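Local coordinates for predicted acetyltransferase (Clostridium acetobutylicum, PDB 3MGD), which binds acetyl-CoA and probably transfers its acetyl group to an acceptor substrate, at residues K84-N89 and K120-A125; N49-W54 and A67-D72; A7-I12 and Y41-L46. One frame throughout, in Å; residues are numbered along the deposited sequence.

Contact 1 (K84-N89 and K120-A125). With ACO (acetyl coenzyme *a), chain C.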
loop_
_atom_site.group_PDB
_atom_site.type_symbol
_atom_site.label_atom_id
_atom_site.label_comp_id
_atom_site.label_asym_id
_atom_site.label_seq_id
_atom_site.Cartn_x
_atom_site.Cartn_y
_atom_site.Cartn_z
ATOM N N LYS A 84 -5.624 -5.320 -2.592
ATOM C CA LYS A 84 -4.727 -5.238 -3.731
ATOM C C LYS A 84 -3.583 -6.210 -3.540
ATOM O O LYS A 84 -3.236 -6.553 -2.411
ATOM C CB LYS A 84 -4.157 -3.820 -3.879
ATOM C CG LYS A 84 -5.166 -2.789 -4.439
ATOM C CD LYS A 84 -4.497 -1.434 -4.675
ATOM C CE LYS A 84 -5.411 -0.464 -5.417
ATOM N NZ LYS A 84 -4.746 0.854 -5.608
ATOM N N GLY A 85 -2.994 -6.645 -4.647
ATOM C CA GLY A 85 -1.782 -7.441 -4.578
ATOM C C GLY A 85 -0.644 -6.463 -4.787
ATOM O O GLY A 85 -0.696 -5.632 -5.686
ATOM N N TYR A 86 0.374 -6.549 -3.945
ATOM C CA TYR A 86 1.516 -5.646 -4.024
ATOM C C TYR A 86 2.720 -6.483 -4.443
ATOM O O TYR A 86 3.159 -7.366 -3.707
ATOM C CB TYR A 86 1.778 -5.002 -2.654
ATOM C CG TYR A 86 3.023 -4.137 -2.613
ATOM C CD1 TYR A 86 3.032 -2.870 -3.180
ATOM C CD2 TYR A 86 4.188 -4.593 -2.004
ATOM C CE1 TYR A 86 4.177 -2.075 -3.146
ATOM C CE2 TYR A 86 5.337 -3.810 -1.965
ATOM C CZ TYR A 86 5.320 -2.556 -2.530
ATOM O OH TYR A 86 6.461 -1.787 -2.491
ATOM N N ILE A 87 3.243 -6.219 -5.632
ATOM C CA ILE A 87 4.338 -7.030 -6.151
ATOM C C ILE A 87 5.686 -6.485 -5.701
ATOM O O ILE A 87 5.902 -5.270 -5.666
ATOM C CB ILE A 87 4.230 -7.173 -7.691
ATOM C CG1 ILE A 87 3.027 -8.095 -8.004
ATOM C CG2 ILE A 87 5.556 -7.643 -8.298
ATOM C CD1 ILE A 87 2.870 -8.472 -9.457
ATOM N N THR A 88 6.592 -7.393 -5.342
ATOM C CA THR A 88 7.822 -6.993 -4.673
ATOM C C THR A 88 8.840 -8.123 -4.743
ATOM O O THR A 88 8.533 -9.205 -5.246
ATOM C CB THR A 88 7.500 -6.623 -3.186
ATOM O OG1 THR A 88 8.619 -5.965 -2.585
ATOM C CG2 THR A 88 7.105 -7.863 -2.363
ATOM N N ASN A 89 10.050 -7.868 -4.233
ATOM C CA ASN A 89 11.066 -8.893 -4.122
ATOM C C ASN A 89 11.349 -9.578 -5.444
ATOM O O ASN A 89 11.566 -10.782 -5.482
ATOM C CB ASN A 89 10.684 -9.939 -3.069
ATOM C CG ASN A 89 10.630 -9.364 -1.673
ATOM O OD1 ASN A 89 11.002 -8.216 -1.453
ATOM N ND2 ASN A 89 10.136 -10.154 -0.723
ATOM N N LYS A 120 -6.724 -5.955 -8.666
ATOM C CA LYS A 120 -5.894 -4.760 -8.768
ATOM C C LYS A 120 -4.521 -5.063 -8.177
ATOM O O LYS A 120 -4.425 -5.497 -7.031
ATOM C CB LYS A 120 -6.528 -3.589 -8.009
ATOM C CG LYS A 120 -7.876 -3.110 -8.561
ATOM C CD LYS A 120 -7.693 -2.158 -9.731
ATOM C CE LYS A 120 -9.047 -1.704 -10.308
ATOM N NZ LYS A 120 -9.775 -2.837 -10.961
ATOM N N ILE A 121 -3.470 -4.840 -8.964
ATOM C CA ILE A 121 -2.099 -5.085 -8.517
ATOM C C ILE A 121 -1.321 -3.784 -8.577
ATOM O O ILE A 121 -1.570 -2.944 -9.431
ATOM C CB ILE A 121 -1.393 -6.105 -9.413
ATOM C CG1 ILE A 121 -2.330 -7.269 -9.728
ATOM C CG2 ILE A 121 -0.118 -6.603 -8.749
ATOM C CD1 ILE A 121 -2.837 -7.971 -8.505
ATOM N N CYS A 122 -0.389 -3.596 -7.658
ATOM C CA CYS A 122 0.415 -2.391 -7.705
ATOM C C CYS A 122 1.825 -2.751 -7.319
ATOM O O CYS A 122 2.066 -3.843 -6.813
ATOM C CB CYS A 122 -0.168 -1.324 -6.771
ATOM S SG CYS A 122 -0.289 -1.823 -5.039
ATOM N N LEU A 123 2.758 -1.850 -7.587
ATOM C CA LEU A 123 4.161 -2.077 -7.244
ATOM C C LEU A 123 4.909 -0.763 -7.323
ATOM O O LEU A 123 4.393 0.222 -7.862
ATOM C CB LEU A 123 4.793 -3.096 -8.198
ATOM C CG LEU A 123 4.742 -2.823 -9.707
ATOM C CD1 LEU A 123 5.686 -1.705 -10.137
ATOM C CD2 LEU A 123 5.056 -4.087 -10.478
ATOM N N VAL A 124 6.125 -0.751 -6.784
ATOM C CA VAL A 124 7.040 0.363 -6.968
ATOM C C VAL A 124 8.157 -0.069 -7.919
ATOM O O VAL A 124 8.906 -1.007 -7.642
ATOM C CB VAL A 124 7.655 0.821 -5.631
ATOM C CG1 VAL A 124 8.702 1.902 -5.871
ATOM C CG2 VAL A 124 6.552 1.314 -4.662
ATOM N N ALA A 125 8.267 0.621 -9.044
ATOM C CA ALA A 125 9.161 0.188 -10.102
ATOM C C ALA A 125 10.589 0.674 -9.870
ATOM O O ALA A 125 10.821 1.854 -9.624
ATOM C CB ALA A 125 8.645 0.678 -11.447
HETATM N N1A ACO C . 11.265 -11.760 -26.584
HETATM C C2A ACO C . 11.988 -10.572 -26.722
HETATM N N3A ACO C . 12.517 -9.924 -25.580
HETATM C C4A ACO C . 12.300 -10.505 -24.265
HETATM C C5A ACO C . 11.561 -11.723 -24.122
HETATM C C6A ACO C . 11.041 -12.355 -25.244
HETATM N N6A ACO C . 10.293 -13.587 -25.094
HETATM N N7A ACO C . 11.507 -12.063 -22.726
HETATM C C8A ACO C . 12.196 -11.082 -22.027
HETATM N N9A ACO C . 12.677 -10.091 -22.977
HETATM C C1B ACO C . 13.543 -8.981 -22.619
HETATM C C2B ACO C . 12.545 -7.835 -22.386
HETATM O O2B ACO C . 11.671 -7.408 -23.380
HETATM C C3B ACO C . 13.401 -6.827 -21.652
HETATM O O3B ACO C . 14.173 -5.918 -22.404
HETATM P P3B ACO C . 13.661 -4.463 -22.804
HETATM O O7A ACO C . 14.504 -3.988 -24.038
HETATM O O8A ACO C . 13.873 -3.490 -21.624
HETATM O O9A ACO C . 12.192 -4.498 -23.169
HETATM C C4B ACO C . 14.180 -7.780 -20.680
HETATM O O4B ACO C . 14.456 -8.967 -21.510
HETATM C C5B ACO C . 13.773 -8.039 -19.244
HETATM O O5B ACO C . 12.628 -8.851 -19.163
HETATM P P1A ACO C . 12.644 -10.189 -18.322
HETATM O O1A ACO C . 13.630 -11.223 -18.890
HETATM O O2A ACO C . 11.211 -10.708 -18.262
HETATM O O3A ACO C . 13.091 -9.744 -16.877
HETATM P P2A ACO C . 14.375 -10.301 -16.116
HETATM O O4A ACO C . 15.718 -9.886 -16.806
HETATM O O5A ACO C . 14.262 -11.781 -15.875
HETATM O O6A ACO C . 14.320 -9.673 -14.672
HETATM C CBP ACO C . 14.491 -7.767 -13.175
HETATM C CCP ACO C . 14.036 -8.310 -14.522
HETATM C CDP ACO C . 13.954 -6.361 -12.964
HETATM C CEP ACO C . 13.997 -8.703 -12.122
HETATM C CAP ACO C . 16.056 -7.715 -13.173
HETATM O OAP ACO C . 16.553 -6.835 -14.125
HETATM C C9P ACO C . 16.685 -7.536 -11.813
HETATM O O9P ACO C . 16.789 -8.458 -11.003
HETATM N N8P ACO C . 17.183 -6.212 -11.505
HETATM C C7P ACO C . 17.745 -5.917 -10.188
HETATM C C6P ACO C . 16.724 -6.004 -9.114
HETATM C C5P ACO C . 15.473 -5.236 -9.484
HETATM O O5P ACO C . 15.552 -4.106 -9.968
HETATM N N4P ACO C . 14.223 -5.889 -9.298
HETATM C C3P ACO C . 12.973 -5.174 -9.382
HETATM C C2P ACO C . 12.586 -4.350 -8.181
HETATM S S1P ACO C . 10.969 -3.623 -8.285
HETATM C C ACO C . 9.770 -4.706 -7.823
HETATM O O ACO C . 10.078 -5.829 -7.453
HETATM C CH3 ACO C . 8.349 -4.339 -7.999
HETATM O O HOH W 1 7.132 -2.760 -5.275
#
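Gly85 and Cys122 meet backbone to backbone: Cys122 N donates to Gly85 O at 2.9 Å. One bond lies on each side of it. Gly85 N reaches Lys120 O at 3.0 Å, and Ile87 N reaches Cys122 O with an N-H...O angle of 166°. These bonds set two parallel strands in register, and past them the strands part. A water bridges the opening, donating a hydrogen bond to Ile87 O and accepting one from Val124 N at 2.7 Å. The acetyl group of acetyl-CoA reaches in here, its CH3 3.5 Å from Ile87 O, while Val124 O lies 3.4 Å from the thioester sulfur S1P.

On one face of the sheet, Cys122 SG lies in the plane of the Tyr86 ring at its edge, 3.9 Å from CD1; a chi1 of 59° tucks it between its own N and carbonyl carbon. On the other face, Ile121 CG2 packs against Ile87 CG1 at 3.6 Å. Helix 101-115 covers the pair, Leu106 and Leu109 on Ile87 and Ala113 on Ile121. Tyr86 also meets Phe73 of the second subunit edge-to-face, and that subunit continues the sheet beyond 120-124 as an antiparallel ladder. Two parallel strands joined through a helix form a beta-alpha-beta unit, and their splayed ends make the V-shaped opening in which GNAT enzymes hold acetyl-CoA.

Contact 2 (N49-W54 and A67-D72)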
loop_
_atom_site.group_PDB
_atom_site.type_symbol
_atom_site.label_atom_id
_atom_site.label_comp_id
_atom_site.label_asym_id
_atom_site.label_seq_id
_atom_site.Cartn_x
_atom_site.Cartn_y
_atom_site.Cartn_z
ATOM N N ASN A 49 0.162 -16.277 5.286
ATOM C CA ASN A 49 -0.175 -16.307 3.856
ATOM C C ASN A 49 -0.545 -14.950 3.275
ATOM O O ASN A 49 -1.302 -14.871 2.297
ATOM C CB ASN A 49 -1.306 -17.321 3.580
ATOM C CG ASN A 49 -1.213 -17.972 2.180
ATOM O OD1 ASN A 49 -0.135 -18.098 1.594
ATOM N ND2 ASN A 49 -2.352 -18.408 1.665
ATOM N N LEU A 50 -0.025 -13.887 3.885
ATOM C CA LEU A 50 -0.181 -12.528 3.358
ATOM C C LEU A 50 0.956 -12.156 2.398
ATOM O O LEU A 50 1.009 -11.040 1.883
ATOM C CB LEU A 50 -0.253 -11.519 4.507
ATOM C CG LEU A 50 -1.547 -11.602 5.328
ATOM C CD1 LEU A 50 -1.516 -10.690 6.564
ATOM C CD2 LEU A 50 -2.762 -11.295 4.448
ATOM N N LEU A 51 1.873 -13.100 2.194
ATOM C CA LEU A 51 2.949 -12.976 1.219
ATOM C C LEU A 51 3.126 -14.324 0.520
ATOM O O LEU A 51 3.126 -15.360 1.178
ATOM C CB LEU A 51 4.263 -12.608 1.920
ATOM C CG LEU A 51 5.439 -12.367 0.966
ATOM C CD1 LEU A 51 5.270 -11.007 0.246
ATOM C CD2 LEU A 51 6.793 -12.454 1.697
ATOM N N VAL A 52 3.255 -14.307 -0.803
ATOM C CA VAL A 52 3.638 -15.496 -1.564
ATOM C C VAL A 52 4.879 -15.156 -2.386
ATOM O O VAL A 52 4.864 -14.225 -3.180
ATOM C CB VAL A 52 2.516 -15.966 -2.524
ATOM C CG1 VAL A 52 3.005 -17.102 -3.426
ATOM C CG2 VAL A 52 1.267 -16.401 -1.732
ATOM N N GLU A 53 5.957 -15.901 -2.186
ATOM C CA GLU A 53 7.193 -15.609 -2.907
ATOM C C GLU A 53 7.589 -16.821 -3.721
ATOM O O GLU A 53 7.884 -17.881 -3.172
ATOM C CB GLU A 53 8.314 -15.163 -1.958
ATOM C CG GLU A 53 9.686 -14.964 -2.653
ATOM C CD GLU A 53 10.516 -13.826 -2.057
ATOM O OE1 GLU A 53 11.731 -13.761 -2.362
ATOM O OE2 GLU A 53 9.972 -13.002 -1.283
ATOM N N TRP A 54 7.550 -16.665 -5.040
ATOM C CA TRP A 54 7.922 -17.732 -5.944
ATOM C C TRP A 54 9.431 -17.693 -6.158
ATOM O O TRP A 54 10.047 -16.618 -6.169
ATOM C CB TRP A 54 7.202 -17.576 -7.285
ATOM C CG TRP A 54 5.825 -18.169 -7.308
ATOM C CD1 TRP A 54 4.644 -17.543 -7.006
ATOM C CD2 TRP A 54 5.492 -19.515 -7.662
ATOM N NE1 TRP A 54 3.591 -18.428 -7.155
ATOM C CE2 TRP A 54 4.092 -19.643 -7.563
ATOM C CE3 TRP A 54 6.245 -20.624 -8.068
ATOM C CZ2 TRP A 54 3.434 -20.842 -7.831
ATOM C CZ3 TRP A 54 5.592 -21.811 -8.338
ATOM C CH2 TRP A 54 4.200 -21.914 -8.217
ATOM N N ALA A 67 7.688 -11.838 -5.566
ATOM C CA ALA A 67 6.659 -12.010 -4.523
ATOM C C ALA A 67 5.442 -11.128 -4.733
ATOM O O ALA A 67 5.492 -10.117 -5.442
ATOM C CB ALA A 67 7.234 -11.773 -3.127
ATOM N N ILE A 68 4.343 -11.520 -4.097
ATOM C CA ILE A 68 3.157 -10.683 -4.079
ATOM C C ILE A 68 2.670 -10.678 -2.645
ATOM O O ILE A 68 2.610 -11.734 -2.005
ATOM C CB ILE A 68 2.070 -11.174 -5.079
ATOM C CG1 ILE A 68 0.891 -10.199 -5.134
ATOM C CG2 ILE A 68 1.624 -12.623 -4.770
ATOM C CD1 ILE A 68 0.019 -10.365 -6.363
ATOM N N ALA A 69 2.399 -9.478 -2.135
ATOM C CA ALA A 69 1.830 -9.277 -0.799
ATOM C C ALA A 69 0.392 -8.815 -0.947
ATOM O O ALA A 69 0.075 -8.030 -1.844
ATOM C CB ALA A 69 2.626 -8.215 -0.039
ATOM N N PHE A 70 -0.486 -9.293 -0.068
ATOM C CA PHE A 70 -1.892 -8.914 -0.146
ATOM C C PHE A 70 -2.189 -7.868 0.904
ATOM O O PHE A 70 -2.016 -8.105 2.097
ATOM C CB PHE A 70 -2.782 -10.143 -0.003
ATOM C CG PHE A 70 -2.387 -11.243 -0.918
ATOM C CD1 PHE A 70 -2.556 -11.109 -2.282
ATOM C CD2 PHE A 70 -1.786 -12.386 -0.426
ATOM C CE1 PHE A 70 -2.156 -12.123 -3.142
ATOM C CE2 PHE A 70 -1.386 -13.390 -1.272
ATOM C CZ PHE A 70 -1.572 -13.258 -2.629
ATOM N N ILE A 71 -2.599 -6.693 0.437
ATOM C CA ILE A 71 -2.728 -5.536 1.292
ATOM C C ILE A 71 -4.162 -5.015 1.219
ATOM O O ILE A 71 -4.801 -5.109 0.168
ATOM C CB ILE A 71 -1.753 -4.431 0.847
ATOM C CG1 ILE A 71 -0.309 -4.939 0.897
ATOM C CG2 ILE A 71 -1.919 -3.192 1.712
ATOM C CD1 ILE A 71 0.163 -5.278 2.261
ATOM N N ASP A 72 -4.647 -4.464 2.334
ATOM C CA ASP A 72 -6.045 -4.041 2.463
ATOM C C ASP A 72 -6.141 -2.521 2.437
ATOM O O ASP A 72 -5.517 -1.837 3.254
ATOM C CB ASP A 72 -6.635 -4.534 3.800
ATOM C CG ASP A 72 -6.634 -6.056 3.940
ATOM O OD1 ASP A 72 -6.588 -6.756 2.910
ATOM O OD2 ASP A 72 -6.700 -6.555 5.092
HETATM O O HOH W 2 1.030 -8.389 3.258
#
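Leu50 O is gripped twice, by Phe70 N at 3.0 Å and by a water that also donates, over a longer distance, to Phe70 O. The amide of Phe70 comes from 35° above the carbonyl plane, off the lone pairs. Val52 and Ile68 form a hydrogen-bonded antiparallel pair: Val52 N reaches Ile68 O almost straight, at 171°, and Ile68 N returns a bond to Val52 O.

Two sets of side chains flank this ladder. Leu51, its CG anti to the backbone N (chi1 -176°), puts CD1 over the neighbouring strand, 3.9 Å from Ala69 CB and nearly as close to Ala67 CB. Glu53 lies alongside Ala67, OE2 3.5 Å from its CB, and that oxygen accepts a hydrogen bond from Asn89 ND2. On the opposite face Val52 CG2 meets the edge of the Phe70 ring at CE2, 4.0 Å away, and Asn49 O also lies at that edge.

The pair belongs to the hairpin of strands 51-58 and 61-72, the second central in the sheet, the first between it and 3-6. Helix 35-47 covers Leu51 and Glu53, helix 101-115 covers Val52 and Ile68, and strand 83-92 borders 67-72 on its far side.

Contact 3 (A7-I12 and Y41-L46)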
loop_
_atom_site.group_PDB
_atom_site.type_symbol
_atom_site.label_atom_id
_atom_site.label_comp_id
_atom_site.label_asym_id
_atom_site.label_seq_id
_atom_site.Cartn_x
_atom_site.Cartn_y
_atom_site.Cartn_z
ATOM N N ALA A 7 8.113 -20.398 -1.894
ATOM C CA ALA A 7 8.991 -20.453 -0.728
ATOM C C ALA A 7 8.255 -20.907 0.538
ATOM O O ALA A 7 7.097 -20.547 0.741
ATOM C CB ALA A 7 9.632 -19.087 -0.496
ATOM N N ASP A 8 8.951 -21.681 1.379
ATOM C CA ASP A 8 8.443 -22.153 2.671
ATOM C C ASP A 8 9.209 -21.467 3.795
ATOM O O ASP A 8 10.202 -20.786 3.547
ATOM C CB ASP A 8 8.690 -23.662 2.848
ATOM C CG ASP A 8 8.162 -24.493 1.700
ATOM O OD1 ASP A 8 6.973 -24.345 1.350
ATOM O OD2 ASP A 8 8.939 -25.312 1.164
HETATM N N MSE A 9 8.778 -21.701 5.034
HETATM C CA MSE A 9 9.467 -21.150 6.195
HETATM C C MSE A 9 10.956 -21.461 6.147
HETATM O O MSE A 9 11.778 -20.618 6.493
HETATM C CB MSE A 9 8.869 -21.684 7.500
HETATM C CG MSE A 9 7.371 -21.433 7.654
HETATM SE SE MSE A 9 6.815 -19.539 7.689
HETATM C CE MSE A 9 7.522 -19.030 9.438
ATOM N N LYS A 10 11.293 -22.675 5.715
ATOM C CA LYS A 10 12.683 -23.146 5.638
ATOM C C LYS A 10 13.568 -22.268 4.744
ATOM O O LYS A 10 14.795 -22.225 4.908
ATOM C CB LYS A 10 12.693 -24.590 5.117
ATOM C CG LYS A 10 14.037 -25.276 5.083
ATOM C CD LYS A 10 13.897 -26.647 4.422
ATOM C CE LYS A 10 15.213 -27.415 4.377
ATOM N NZ LYS A 10 15.018 -28.751 3.733
ATOM N N ASP A 11 12.940 -21.571 3.801
ATOM C CA ASP A 11 13.657 -20.746 2.824
ATOM C C ASP A 11 13.944 -19.322 3.285
ATOM O O ASP A 11 14.546 -18.549 2.544
ATOM C CB ASP A 11 12.856 -20.662 1.515
ATOM C CG ASP A 11 12.668 -22.021 0.852
ATOM O OD1 ASP A 11 13.679 -22.735 0.648
ATOM O OD2 ASP A 11 11.511 -22.366 0.524
ATOM N N ILE A 12 13.508 -18.955 4.486
ATOM C CA ILE A 12 13.588 -17.547 4.897
ATOM C C ILE A 12 14.994 -16.915 4.863
ATOM O O ILE A 12 15.163 -15.786 4.400
ATOM C CB ILE A 12 12.882 -17.298 6.249
ATOM C CG1 ILE A 12 11.370 -17.469 6.078
ATOM C CG2 ILE A 12 13.168 -15.885 6.763
ATOM C CD1 ILE A 12 10.561 -17.260 7.347
ATOM N N TYR A 41 9.668 -9.989 9.037
ATOM C CA TYR A 41 8.688 -9.739 7.970
ATOM C C TYR A 41 8.312 -11.023 7.220
ATOM O O TYR A 41 7.126 -11.299 6.997
ATOM C CB TYR A 41 9.200 -8.699 6.974
ATOM C CG TYR A 41 8.259 -8.491 5.805
ATOM C CD1 TYR A 41 7.134 -7.684 5.932
ATOM C CD2 TYR A 41 8.484 -9.116 4.587
ATOM C CE1 TYR A 41 6.257 -7.504 4.876
ATOM C CE2 TYR A 41 7.617 -8.943 3.517
ATOM C CZ TYR A 41 6.509 -8.133 3.671
ATOM O OH TYR A 41 5.642 -7.966 2.614
ATOM N N PHE A 42 9.327 -11.791 6.818
ATOM C CA PHE A 42 9.099 -13.038 6.092
ATOM C C PHE A 42 8.415 -14.050 6.990
ATOM O O PHE A 42 7.429 -14.674 6.595
ATOM C CB PHE A 42 10.413 -13.609 5.529
ATOM C CG PHE A 42 10.883 -12.918 4.267
ATOM C CD1 PHE A 42 10.173 -13.058 3.085
ATOM C CD2 PHE A 42 12.035 -12.141 4.267
ATOM C CE1 PHE A 42 10.599 -12.436 1.926
ATOM C CE2 PHE A 42 12.477 -11.511 3.119
ATOM C CZ PHE A 42 11.761 -11.655 1.939
ATOM N N ASN A 43 8.920 -14.203 8.213
ATOM C CA ASN A 43 8.287 -15.133 9.155
ATOM C C ASN A 43 6.795 -14.887 9.350
ATOM O O ASN A 43 5.991 -15.814 9.264
ATOM C CB ASN A 43 9.009 -15.140 10.510
ATOM C CG ASN A 43 10.150 -16.153 10.558
ATOM O OD1 ASN A 43 9.926 -17.359 10.711
ATOM N ND2 ASN A 43 11.374 -15.669 10.411
ATOM N N ASN A 44 6.440 -13.638 9.621
ATOM C CA ASN A 44 5.054 -13.265 9.836
ATOM C C ASN A 44 4.153 -13.379 8.611
ATOM O O ASN A 44 3.064 -13.967 8.679
ATOM C CB ASN A 44 4.974 -11.851 10.410
ATOM C CG ASN A 44 5.225 -11.825 11.912
ATOM O OD1 ASN A 44 4.308 -12.020 12.712
ATOM N ND2 ASN A 44 6.471 -11.596 12.298
ATOM N N LYS A 45 4.598 -12.823 7.495
ATOM C CA LYS A 45 3.745 -12.747 6.302
ATOM C C LYS A 45 3.634 -14.112 5.615
ATOM O O LYS A 45 2.597 -14.446 5.044
ATOM C CB LYS A 45 4.265 -11.699 5.322
ATOM C CG LYS A 45 4.236 -10.256 5.863
ATOM C CD LYS A 45 2.858 -9.848 6.392
ATOM C CE LYS A 45 2.875 -8.391 6.885
ATOM N NZ LYS A 45 1.603 -7.974 7.530
ATOM N N LEU A 46 4.690 -14.910 5.664
ATOM C CA LEU A 46 4.580 -16.247 5.088
ATOM C C LEU A 46 3.658 -17.101 5.948
ATOM O O LEU A 46 2.818 -17.829 5.434
ATOM C CB LEU A 46 5.948 -16.918 4.911
ATOM C CG LEU A 46 6.880 -16.349 3.837
ATOM C CD1 LEU A 46 8.226 -17.088 3.804
ATOM C CD2 LEU A 46 6.216 -16.391 2.472
#
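Ile12 runs out at about a right angle to Asn43 and ends on its amide. Ile12 CD1 sits 3.4 Å from Asn43 CG and about as near OD1 and ND2, so a methyl group abuts the whole carboxamide and no hydrogen bond joins the two. The amide is tethered from its own helix, because ND2 donates to Thr39 O one turn back. The extended Ile12 chain (chi2 180°) carries CD1 that far, while its inner carbons pack against the helix: Ile12 CG2 lies 3.8 Å from Phe42 CB, and CG1 is 3.9 Å from Leu46 CD1. Against both Phe42 and Leu46 the isoleucine slides past in the reverse direction.

What meets here is the turn between strand 3-6 and helix 12-25 on one side and helix 35-47 on the other, in the N-terminal, two-helix part of this GNAT fold. The turn carries a short 3-10 segment, residues 9-11, and Asp11 folds back over its start: Asp11 OD2 accepts a hydrogen bond from Asp8 N at 2.8 Å and forms a salt bridge with Arg5.

From that 3-10 segment the selenomethionine Met9 bends across to the helix. Turns of chi2 -62° and chi3 -71° curl the chain, bringing Met9 SE to 3.9 Å from Leu46 CB, with the two side chains pointing in opposite senses as they pass. The Met9 side chain crosses that of Asn43 obliquely, and its CE stops 3.2 Å from Asn43 OD1, so the methyls of Met9 and Ile12 both touch that oxygen, a little less than a quarter-turn apart around it. Phe42 takes part here through CB; its ring leads away from the turn to Leu15 and Val16 of helix 12-25 and to Leu51 and Glu53 of strand 51-58.

Along the chain the order is contact 3, contact 2, contact 1, each closing before the next opens. Contacts 1 and 2 have centres about 9 Å apart and are neighbours in one sheet, where strands 61-72 and 83-92 pair, Ala67 N probably hydrogen-bonding to Thr88 O. The centre of contact 3 lies about 11 Å from that of contact 2 and about 18 Å from that of contact 1. Ala7 N, just past strand 3-6, probably hydrogen-bonds to Glu53 O of strand 51-58, and helix 35-47 is followed, after a short turn, by that strand. The Phe42 ring of contact 3 touches Glu53 of contact 2 and Asn89 of contact 1, so all three meet near the acetyl-CoA pocket.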